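Long-range contacts in arginine decarboxylase (Campylobacter jejuni subsp. jejuni, PDB 3NZP), which probably catalyses the pyridoxal-phosphate-dependent decarboxylation of arginine to agmatine, a step in polyamine biosynthesis: residues R439-F444 / W479-D484; A334-L339 / Y509-F514; G181-L186 / M229-L234. One frame throughout, in Å; residues are numbered along the deposited sequence.

Contact 1 of 3, residues R439-F444 / W479-D484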
loop_
_atom_site.group_PDB
_atom_site.type_symbol
_atom_site.label_atom_id
_atom_site.label_comp_id
_atom_site.label_asym_id
_atom_site.label_seq_id
_atom_site.Cartn_x
_atom_site.Cartn_y
_atom_site.Cartn_z
ATOM N N ARG B 439 -9.441 5.375 23.195
ATOM C CA ARG B 439 -8.728 5.284 21.927
ATOM C C ARG B 439 -7.287 5.688 22.192
ATOM O O ARG B 439 -7.023 6.851 22.492
ATOM C CB ARG B 439 -9.344 6.234 20.907
ATOM C CG ARG B 439 -10.667 5.755 20.351
ATOM C CD ARG B 439 -11.852 6.610 20.764
ATOM N NE ARG B 439 -12.606 7.044 19.582
ATOM C CZ ARG B 439 -13.908 7.327 19.561
ATOM N NH1 ARG B 439 -14.637 7.222 20.667
ATOM N NH2 ARG B 439 -14.478 7.726 18.429
ATOM N N TYR B 440 -6.365 4.727 22.093
ATOM C CA TYR B 440 -4.944 4.987 22.336
ATOM C C TYR B 440 -4.231 5.456 21.078
ATOM O O TYR B 440 -4.172 4.742 20.083
ATOM C CB TYR B 440 -4.242 3.738 22.869
ATOM C CG TYR B 440 -4.765 3.232 24.197
ATOM C CD1 TYR B 440 -6.075 2.763 24.323
ATOM C CD2 TYR B 440 -3.944 3.206 25.327
ATOM C CE1 TYR B 440 -6.556 2.279 25.538
ATOM C CE2 TYR B 440 -4.413 2.724 26.546
ATOM C CZ TYR B 440 -5.718 2.262 26.642
ATOM O OH TYR B 440 -6.185 1.771 27.841
ATOM N N LEU B 441 -3.684 6.665 21.144
ATOM C CA LEU B 441 -2.963 7.263 20.036
ATOM C C LEU B 441 -1.508 6.803 20.099
ATOM O O LEU B 441 -0.772 7.198 21.004
ATOM C CB LEU B 441 -3.040 8.778 20.153
ATOM C CG LEU B 441 -2.350 9.568 19.045
ATOM C CD1 LEU B 441 -3.151 9.428 17.766
ATOM C CD2 LEU B 441 -2.230 11.029 19.451
ATOM N N VAL B 442 -1.099 5.970 19.143
ATOM C CA VAL B 442 0.268 5.449 19.114
ATOM C C VAL B 442 1.146 6.202 18.135
ATOM O O VAL B 442 0.748 6.481 17.006
ATOM C CB VAL B 442 0.316 3.960 18.717
ATOM C CG1 VAL B 442 1.476 3.272 19.423
ATOM C CG2 VAL B 442 -0.998 3.280 19.043
ATOM N N ASN B 443 2.358 6.499 18.578
ATOM C CA ASN B 443 3.319 7.232 17.771
ATOM C C ASN B 443 3.905 6.388 16.648
ATOM O O ASN B 443 5.046 5.933 16.735
ATOM C CB ASN B 443 4.459 7.739 18.660
ATOM C CG ASN B 443 5.324 8.775 17.971
ATOM O OD1 ASN B 443 6.353 9.185 18.509
ATOM N ND2 ASN B 443 4.907 9.210 16.778
ATOM N N PHE B 444 3.129 6.161 15.600
ATOM C CA PHE B 444 3.630 5.390 14.477
ATOM C C PHE B 444 2.653 5.566 13.337
ATOM O O PHE B 444 1.678 6.303 13.464
ATOM C CB PHE B 444 3.760 3.908 14.828
ATOM C CG PHE B 444 2.468 3.167 14.774
ATOM C CD1 PHE B 444 1.408 3.535 15.599
ATOM C CD2 PHE B 444 2.297 2.108 13.889
ATOM C CE1 PHE B 444 0.185 2.861 15.544
ATOM C CE2 PHE B 444 1.081 1.424 13.821
ATOM C CZ PHE B 444 0.021 1.802 14.654
ATOM N N TRP B 479 -5.192 3.967 17.474
ATOM C CA TRP B 479 -5.059 4.614 16.179
ATOM C C TRP B 479 -3.754 5.412 16.092
ATOM O O TRP B 479 -3.239 5.896 17.103
ATOM C CB TRP B 479 -6.268 5.507 15.887
ATOM C CG TRP B 479 -6.574 6.541 16.912
ATOM C CD1 TRP B 479 -5.677 7.329 17.584
ATOM C CD2 TRP B 479 -7.877 7.001 17.295
ATOM N NE1 TRP B 479 -6.340 8.255 18.352
ATOM C CE2 TRP B 479 -7.690 8.079 18.196
ATOM C CE3 TRP B 479 -9.181 6.610 16.962
ATOM C CZ2 TRP B 479 -8.763 8.777 18.764
ATOM C CZ3 TRP B 479 -10.249 7.304 17.527
ATOM C CH2 TRP B 479 -10.030 8.376 18.421
ATOM N N ASP B 480 -3.207 5.526 14.885
ATOM C CA ASP B 480 -1.956 6.242 14.688
ATOM C C ASP B 480 -2.151 7.744 14.486
ATOM O O ASP B 480 -3.275 8.224 14.340
ATOM C CB ASP B 480 -1.192 5.662 13.494
ATOM C CG ASP B 480 -1.791 6.070 12.160
ATOM O OD1 ASP B 480 -1.244 5.659 11.109
ATOM O OD2 ASP B 480 -2.806 6.806 12.159
ATOM N N ILE B 481 -1.044 8.478 14.476
ATOM C CA ILE B 481 -1.076 9.921 14.303
ATOM C C ILE B 481 -1.186 10.289 12.833
ATOM O O ILE B 481 -0.195 10.599 12.186
ATOM C CB ILE B 481 0.183 10.560 14.894
ATOM C CG1 ILE B 481 1.422 9.826 14.360
ATOM C CG2 ILE B 481 0.125 10.501 16.415
ATOM C CD1 ILE B 481 2.757 10.515 14.636
ATOM N N THR B 482 -2.401 10.241 12.302
ATOM C CA THR B 482 -2.636 10.575 10.905
ATOM C C THR B 482 -4.024 11.183 10.738
ATOM O O THR B 482 -4.969 10.799 11.434
ATOM C CB THR B 482 -2.528 9.324 10.005
ATOM O OG1 THR B 482 -1.202 8.788 10.087
ATOM C CG2 THR B 482 -2.821 9.678 8.556
ATOM N N CYS B 483 -4.140 12.141 9.823
ATOM C CA CYS B 483 -5.419 12.794 9.557
ATOM C C CYS B 483 -6.429 11.733 9.130
ATOM O O CYS B 483 -7.483 11.558 9.761
ATOM C CB CYS B 483 -5.263 13.822 8.436
ATOM S SG CYS B 483 -3.938 14.986 8.706
ATOM N N ASP B 484 -6.073 11.032 8.055
ATOM C CA ASP B 484 -6.890 9.971 7.482
ATOM C C ASP B 484 -7.447 9.054 8.553
ATOM O O ASP B 484 -6.704 8.377 9.262
ATOM C CB ASP B 484 -6.075 9.148 6.476
ATOM C CG ASP B 484 -6.824 7.916 5.977
ATOM O OD1 ASP B 484 -7.971 8.058 5.502
ATOM O OD2 ASP B 484 -6.261 6.805 6.055
#
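Trp479 presents one face of its indole to the aliphatic stem of Arg439. Arg439 CB sits 3.4 Å from the centroid of the Trp479 six-membered ring and 15° off the ring normal, a CH-pi contact that suits a long chain with an apolar stem. Beyond it the chain bends, and the guanidinium ends steeply inclined to the ring, the two planes 64° apart. Trp479 CG is turned back between its own backbone N and carbonyl carbon (chi1 55°), which swings the indole alongside the neighbouring strand. Leu441 comes to the pyrrole edge, its CD1 3.3 Å from Trp479 CD1, and the same methyl reaches Ile481 CG2 at 3.7 Å. On the other side of the strand pair from Leu441, Asp480 CB makes an off-centre CH-pi contact with the Phe444 ring, 4.2 Å from its centroid, while Asp480 OD1 accepts a bond from Leu446 N.

The parallel pairing is brief and rests on the Leu441-Trp479 bridge: Trp479 N gives to Tyr440 O at 2.9 Å, and Val442 N gives to Trp479 O at 3.0 Å. Phe204 of the second subunit meets the Trp479 ring edge-to-face, and Phe134 of that subunit packs on Leu441 and Ile481. This pairing at the dimer interface leads straight to Cys483, the predicted proton donor, which touches a bound pyridoxal phosphate, consistent with the shared active sites of dimeric decarboxylases of this family.

Contact 2 of 3, residues A334-L339 / Y509-F514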
loop_
_atom_site.group_PDB
_atom_site.type_symbol
_atom_site.label_atom_id
_atom_site.label_comp_id
_atom_site.label_asym_id
_atom_site.label_seq_id
_atom_site.Cartn_x
_atom_site.Cartn_y
_atom_site.Cartn_z
ATOM N N ALA B 334 5.833 1.054 19.590
ATOM C CA ALA B 334 5.415 2.451 19.479
ATOM C C ALA B 334 4.796 2.923 20.787
ATOM O O ALA B 334 3.876 2.300 21.305
ATOM C CB ALA B 334 4.419 2.604 18.349
ATOM N N PRO B 335 5.305 4.030 21.350
ATOM C CA PRO B 335 4.785 4.573 22.610
ATOM C C PRO B 335 3.413 5.240 22.451
ATOM O O PRO B 335 3.122 5.842 21.418
ATOM C CB PRO B 335 5.874 5.562 23.026
ATOM C CG PRO B 335 6.362 6.080 21.730
ATOM C CD PRO B 335 6.455 4.827 20.877
ATOM N N VAL B 336 2.570 5.129 23.474
ATOM C CA VAL B 336 1.249 5.735 23.402
ATOM C C VAL B 336 1.362 7.223 23.690
ATOM O O VAL B 336 1.700 7.608 24.801
ATOM C CB VAL B 336 0.274 5.146 24.428
ATOM C CG1 VAL B 336 -1.132 5.657 24.139
ATOM C CG2 VAL B 336 0.305 3.634 24.382
ATOM N N LEU B 337 1.076 8.054 22.690
ATOM C CA LEU B 337 1.150 9.503 22.843
ATOM C C LEU B 337 0.024 10.065 23.687
ATOM O O LEU B 337 0.279 10.659 24.726
ATOM C CB LEU B 337 1.135 10.175 21.486
ATOM C CG LEU B 337 2.249 9.686 20.564
ATOM C CD1 LEU B 337 2.098 10.268 19.159
ATOM C CD2 LEU B 337 3.571 10.075 21.182
ATOM N N GLU B 338 -1.219 9.914 23.244
ATOM C CA GLU B 338 -2.344 10.419 24.030
ATOM C C GLU B 338 -3.372 9.343 24.306
ATOM O O GLU B 338 -3.334 8.261 23.716
ATOM C CB GLU B 338 -3.025 11.601 23.332
ATOM C CG GLU B 338 -2.375 12.959 23.597
ATOM C CD GLU B 338 -3.142 14.104 22.954
ATOM O OE1 GLU B 338 -3.105 14.229 21.704
ATOM O OE2 GLU B 338 -3.794 14.872 23.693
ATOM N N LEU B 339 -4.297 9.650 25.207
ATOM C CA LEU B 339 -5.347 8.707 25.576
ATOM C C LEU B 339 -6.728 9.335 25.431
ATOM O O LEU B 339 -7.323 9.781 26.413
ATOM C CB LEU B 339 -5.158 8.254 27.024
ATOM C CG LEU B 339 -5.058 6.759 27.330
ATOM C CD1 LEU B 339 -6.177 6.002 26.621
ATOM C CD2 LEU B 339 -3.705 6.250 26.885
ATOM N N TYR B 509 3.900 4.105 28.282
ATOM C CA TYR B 509 3.139 2.926 27.882
ATOM C C TYR B 509 3.422 2.612 26.425
ATOM O O TYR B 509 2.992 3.346 25.535
ATOM C CB TYR B 509 1.649 3.184 28.081
ATOM C CG TYR B 509 0.803 1.936 28.091
ATOM C CD1 TYR B 509 1.147 0.849 28.893
ATOM C CD2 TYR B 509 -0.363 1.851 27.329
ATOM C CE1 TYR B 509 0.354 -0.295 28.941
ATOM C CE2 TYR B 509 -1.167 0.708 27.371
ATOM C CZ TYR B 509 -0.796 -0.359 28.184
ATOM O OH TYR B 509 -1.576 -1.489 28.247
ATOM N N PHE B 510 4.143 1.520 26.187
ATOM C CA PHE B 510 4.492 1.115 24.828
ATOM C C PHE B 510 3.670 -0.067 24.306
ATOM O O PHE B 510 3.355 -1.006 25.039
ATOM C CB PHE B 510 5.976 0.734 24.742
ATOM C CG PHE B 510 6.914 1.827 25.143
ATOM C CD1 PHE B 510 7.287 1.988 26.465
ATOM C CD2 PHE B 510 7.441 2.692 24.190
ATOM C CE1 PHE B 510 8.180 2.998 26.839
ATOM C CE2 PHE B 510 8.332 3.705 24.554
ATOM C CZ PHE B 510 8.703 3.857 25.880
ATOM N N LEU B 511 3.329 -0.013 23.028
ATOM C CA LEU B 511 2.589 -1.089 22.405
ATOM C C LEU B 511 3.512 -1.832 21.450
ATOM O O LEU B 511 4.461 -1.259 20.905
ATOM C CB LEU B 511 1.374 -0.549 21.654
ATOM C CG LEU B 511 0.254 -0.063 22.565
ATOM C CD1 LEU B 511 -0.955 0.308 21.728
ATOM C CD2 LEU B 511 -0.104 -1.160 23.564
ATOM N N GLY B 512 3.237 -3.115 21.259
ATOM C CA GLY B 512 4.054 -3.908 20.371
ATOM C C GLY B 512 3.242 -4.576 19.283
ATOM O O GLY B 512 2.199 -5.181 19.541
ATOM N N PHE B 513 3.712 -4.456 18.052
ATOM C CA PHE B 513 3.037 -5.077 16.931
ATOM C C PHE B 513 3.979 -6.160 16.442
ATOM O O PHE B 513 5.075 -5.863 15.959
ATOM C CB PHE B 513 2.794 -4.038 15.871
ATOM C CG PHE B 513 2.003 -2.871 16.364
ATOM C CD1 PHE B 513 0.611 -2.866 16.264
ATOM C CD2 PHE B 513 2.643 -1.780 16.944
ATOM C CE1 PHE B 513 -0.130 -1.788 16.728
ATOM C CE2 PHE B 513 1.913 -0.699 17.410
ATOM C CZ PHE B 513 0.519 -0.703 17.303
ATOM N N PHE B 514 3.553 -7.415 16.578
ATOM C CA PHE B 514 4.390 -8.548 16.198
ATOM C C PHE B 514 4.134 -9.199 14.837
ATOM O O PHE B 514 3.110 -8.967 14.206
ATOM C CB PHE B 514 4.326 -9.614 17.301
ATOM C CG PHE B 514 4.760 -9.106 18.660
ATOM C CD1 PHE B 514 3.974 -8.182 19.351
ATOM C CD2 PHE B 514 5.980 -9.513 19.225
ATOM C CE1 PHE B 514 4.395 -7.651 20.581
ATOM C CE2 PHE B 514 6.419 -8.987 20.460
ATOM C CZ PHE B 514 5.621 -8.055 21.141
#
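Val336 reaches across to Tyr509 and Leu511 with one of its two branches. Starting at the root, Val336 CB lies 3.4 Å from Tyr509 O, the carbonyl oxygen that accepts the backbone bond of Val336 itself. CG2, set anti to the carbonyl carbon, stays close to that oxygen and reaches the Tyr509 ring obliquely, 3.5 Å from its CD2; the two side chains as wholes run side by side and point the same way. The same methyl also lies 4.1 Å from Leu511 CG. With CG1 anti to the backbone N (chi1 -171°), that methyl is directed to Tyr440 of the next strand. A branched, compact residue suits this place because its two methyls can face different neighbours. The polar end of Tyr509 is served elsewhere, its OH bonding to His500 ND1.

On the other side of the sheet Pro335 CB approaches the Phe510 ring obliquely, 3.4 Å from CE2, and the Phe510 ring also packs on Ile32 and Val35 of helix 31-40. Proline suits this position on the Phe510 edge, since a non-hydrogen-bonded antiparallel pair asks no N-H of it.

Ala334 and Leu511 make the hydrogen-bonded pair beside it: Ala334 N gives to Leu511 O at 3.0 Å and Leu511 N to Ala334 O at 2.9 Å. A third bond joins Val336 N to Tyr509 O at 2.8 Å. Further on, Leu337 and Glu338 both face Leu441 in a classic beta bulge. Antiparallel pairing of this kind, with 330-341 central between 510-513 and 438-442, builds the mixed beta sheet that accompanies the barrel in this decarboxylase family.

Contact 3 of 3, residues G181-L186 / M229-L234. With PLP (pyridoxal-5'-phosphate), chain E.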
loop_
_atom_site.group_PDB
_atom_site.type_symbol
_atom_site.label_atom_id
_atom_site.label_comp_id
_atom_site.label_asym_id
_atom_site.label_seq_id
_atom_site.Cartn_x
_atom_site.Cartn_y
_atom_site.Cartn_z
ATOM N N GLY B 181 14.828 -24.094 -15.073
ATOM C CA GLY B 181 13.687 -24.573 -14.308
ATOM C C GLY B 181 12.416 -24.296 -15.088
ATOM O O GLY B 181 12.344 -23.294 -15.804
ATOM N N LEU B 182 11.413 -25.164 -14.984
ATOM C CA LEU B 182 10.162 -24.923 -15.713
ATOM C C LEU B 182 8.997 -24.716 -14.753
ATOM O O LEU B 182 8.710 -25.582 -13.931
ATOM C CB LEU B 182 9.841 -26.091 -16.660
ATOM C CG LEU B 182 10.834 -26.379 -17.788
ATOM C CD1 LEU B 182 10.271 -27.465 -18.679
ATOM C CD2 LEU B 182 11.081 -25.119 -18.598
ATOM N N ARG B 183 8.340 -23.567 -14.845
ATOM C CA ARG B 183 7.209 -23.280 -13.974
ATOM C C ARG B 183 5.971 -23.931 -14.572
ATOM O O ARG B 183 5.527 -23.562 -15.660
ATOM C CB ARG B 183 6.979 -21.770 -13.858
ATOM C CG ARG B 183 5.891 -21.405 -12.882
ATOM C CD ARG B 183 5.622 -19.927 -12.872
ATOM N NE ARG B 183 4.618 -19.579 -11.872
ATOM C CZ ARG B 183 4.052 -18.379 -11.749
ATOM N NH1 ARG B 183 3.145 -18.180 -10.799
ATOM N NH2 ARG B 183 4.381 -17.381 -12.568
ATOM N N VAL B 184 5.403 -24.895 -13.865
ATOM C CA VAL B 184 4.234 -25.571 -14.388
ATOM C C VAL B 184 2.924 -24.859 -14.071
ATOM O O VAL B 184 2.750 -24.308 -12.991
ATOM C CB VAL B 184 4.169 -27.011 -13.867
ATOM C CG1 VAL B 184 5.441 -27.757 -14.279
ATOM C CG2 VAL B 184 4.007 -27.012 -12.365
ATOM N N ARG B 185 2.012 -24.867 -15.035
ATOM C CA ARG B 185 0.704 -24.259 -14.880
ATOM C C ARG B 185 -0.154 -25.332 -14.216
ATOM O O ARG B 185 -0.361 -26.389 -14.800
ATOM C CB ARG B 185 0.144 -23.915 -16.259
ATOM C CG ARG B 185 -1.239 -23.308 -16.272
ATOM C CD ARG B 185 -1.178 -21.822 -15.981
ATOM N NE ARG B 185 -0.521 -21.057 -17.047
ATOM C CZ ARG B 185 -1.064 -20.798 -18.235
ATOM N NH1 ARG B 185 -0.383 -20.092 -19.134
ATOM N NH2 ARG B 185 -2.284 -21.244 -18.521
ATOM N N LEU B 186 -0.633 -25.092 -12.995
ATOM C CA LEU B 186 -1.469 -26.082 -12.303
ATOM C C LEU B 186 -2.951 -25.915 -12.616
ATOM O O LEU B 186 -3.466 -24.803 -12.640
ATOM C CB LEU B 186 -1.279 -25.994 -10.782
ATOM C CG LEU B 186 0.088 -26.362 -10.203
ATOM C CD1 LEU B 186 0.022 -26.299 -8.698
ATOM C CD2 LEU B 186 0.502 -27.751 -10.646
HETATM N N MSE B 229 14.728 -28.826 -12.435
HETATM C CA MSE B 229 13.580 -28.729 -11.533
HETATM C C MSE B 229 12.367 -28.036 -12.117
HETATM O O MSE B 229 12.483 -27.204 -13.018
HETATM C CB MSE B 229 13.945 -28.024 -10.216
HETATM C CG MSE B 229 14.211 -26.543 -10.339
HETATM SE SE MSE B 229 14.069 -25.532 -8.645
HETATM C CE MSE B 229 15.555 -26.275 -7.636
ATOM N N ILE B 230 11.200 -28.427 -11.610
ATOM C CA ILE B 230 9.939 -27.815 -11.998
ATOM C C ILE B 230 9.494 -27.012 -10.772
ATOM O O ILE B 230 9.796 -27.381 -9.635
ATOM C CB ILE B 230 8.820 -28.845 -12.342
ATOM C CG1 ILE B 230 8.540 -29.757 -11.173
ATOM C CG2 ILE B 230 9.223 -29.690 -13.500
ATOM C CD1 ILE B 230 7.375 -30.635 -11.460
ATOM N N HIS B 231 8.780 -25.920 -11.004
ATOM C CA HIS B 231 8.341 -25.057 -9.923
ATOM C C HIS B 231 6.909 -24.594 -10.144
ATOM O O HIS B 231 6.468 -24.439 -11.287
ATOM C CB HIS B 231 9.307 -23.850 -9.839
ATOM C CG HIS B 231 8.792 -22.686 -9.046
ATOM N ND1 HIS B 231 8.143 -21.619 -9.631
ATOM C CD2 HIS B 231 8.831 -22.418 -7.719
ATOM C CE1 HIS B 231 7.805 -20.744 -8.699
ATOM N NE2 HIS B 231 8.210 -21.206 -7.529
ATOM N N PHE B 232 6.179 -24.405 -9.047
ATOM C CA PHE B 232 4.804 -23.904 -9.100
ATOM C C PHE B 232 4.596 -23.007 -7.873
ATOM O O PHE B 232 5.247 -23.206 -6.841
ATOM C CB PHE B 232 3.797 -25.071 -9.133
ATOM C CG PHE B 232 3.694 -25.858 -7.855
ATOM C CD1 PHE B 232 2.860 -25.434 -6.828
ATOM C CD2 PHE B 232 4.426 -27.028 -7.677
ATOM C CE1 PHE B 232 2.759 -26.165 -5.640
ATOM C CE2 PHE B 232 4.332 -27.763 -6.487
ATOM C CZ PHE B 232 3.499 -27.330 -5.469
ATOM N N HIS B 233 3.756 -21.979 -7.998
ATOM C CA HIS B 233 3.477 -21.095 -6.855
ATOM C C HIS B 233 1.976 -20.968 -6.684
ATOM O O HIS B 233 1.281 -20.605 -7.622
ATOM C CB HIS B 233 4.097 -19.682 -7.032
ATOM C CG HIS B 233 3.910 -18.780 -5.837
ATOM N ND1 HIS B 233 4.396 -19.081 -4.579
ATOM C CD2 HIS B 233 3.260 -17.599 -5.707
ATOM C CE1 HIS B 233 4.049 -18.132 -3.728
ATOM N NE2 HIS B 233 3.360 -17.221 -4.388
ATOM N N LEU B 234 1.475 -21.276 -5.492
ATOM C CA LEU B 234 0.042 -21.172 -5.232
ATOM C C LEU B 234 -0.319 -19.819 -4.648
ATOM O O LEU B 234 -1.482 -19.437 -4.658
ATOM C CB LEU B 234 -0.422 -22.246 -4.248
ATOM C CG LEU B 234 -0.240 -23.690 -4.690
ATOM C CD1 LEU B 234 -0.793 -24.608 -3.609
ATOM C CD2 LEU B 234 -0.928 -23.914 -6.037
HETATM N N1 PLP E . 7.830 -18.146 -4.453
HETATM C C2 PLP E . 7.561 -17.347 -5.491
HETATM C C2A PLP E . 7.875 -17.825 -6.883
HETATM C C3 PLP E . 7.006 -16.051 -5.274
HETATM O O3 PLP E . 6.733 -15.223 -6.336
HETATM C C4 PLP E . 6.711 -15.644 -3.903
HETATM C C4A PLP E . 6.125 -14.320 -3.612
HETATM C C5 PLP E . 7.035 -16.568 -2.836
HETATM C C6 PLP E . 7.584 -17.813 -3.172
HETATM C C5A PLP E . 6.776 -16.224 -1.362
HETATM O O4P PLP E . 5.602 -16.892 -0.863
HETATM P P PLP E . 5.413 -16.489 0.697
HETATM O O1P PLP E . 4.397 -17.378 1.290
HETATM O O2P PLP E . 6.782 -16.657 1.510
HETATM O O3P PLP E . 4.909 -14.976 0.814
HETATM O O HOH W 1 2.185 -21.588 -11.015
#
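Arg183 and His231 stand abreast on two parallel strands, with Arg183 CG 4.0 Å from His231 ND1 and both side chains turned to the same face of the sheet. Beyond them lies the cofactor. The edge of His231 meets the pyridoxal methyl, its CE1 3.4 Å from PLP C2A, whereas His233 lays a ring face against the pyridine, with PLP C3 3.8 Å above its plane and over its centre. The flat His233 ring can lie there while its ND1 is still used by a hydrogen bond to Gly273 N.

The second shell sets these rings. That ND1 bond helps fix the rotation of His233, and His231 NE2 has a weak bond to Glu320. Arg183, extended from CG to NE, delivers its NH2 to a salt bridge with Glu158. The backbones are tied by His231 N to Leu182 O at 2.9 Å and Val184 N to His231 O at 2.8 Å.

Toward and past the strand ends the contact turns apolar: Val184 CG1 packs on Ile230 CB, and Leu186 CD1 touches Phe232 CD1. Strands 179-183 and 227-231 are neighbours in the eight-stranded barrel, between 152-157 and 268-272, with helix 208-220 against Leu182 and Val184, and helix 242-260 against Leu186 and Leu234.

All three contacts are largely buried, but in different parts of the molecule. Contacts 1 and 2 belong to one mixed sheet and touch directly, their strands 438-442 and 330-341 being neighbours; Asn443 N probably bonds to Pro335 O between them. The touching side chains of contact 2 are mostly apolar and meet neighbours of their own chain, while contact 1 turns Trp479, Arg439, Leu441 and Ile481 to the second subunit. Contact 3 lies in the barrel, its centre about 43 Å from the centre of either of the others, and joins cofactor-contacting histidines to apolar packing against the surrounding helices. Parallel pairing serves contacts 1 and 3; antiparallel pairing serves contact 2.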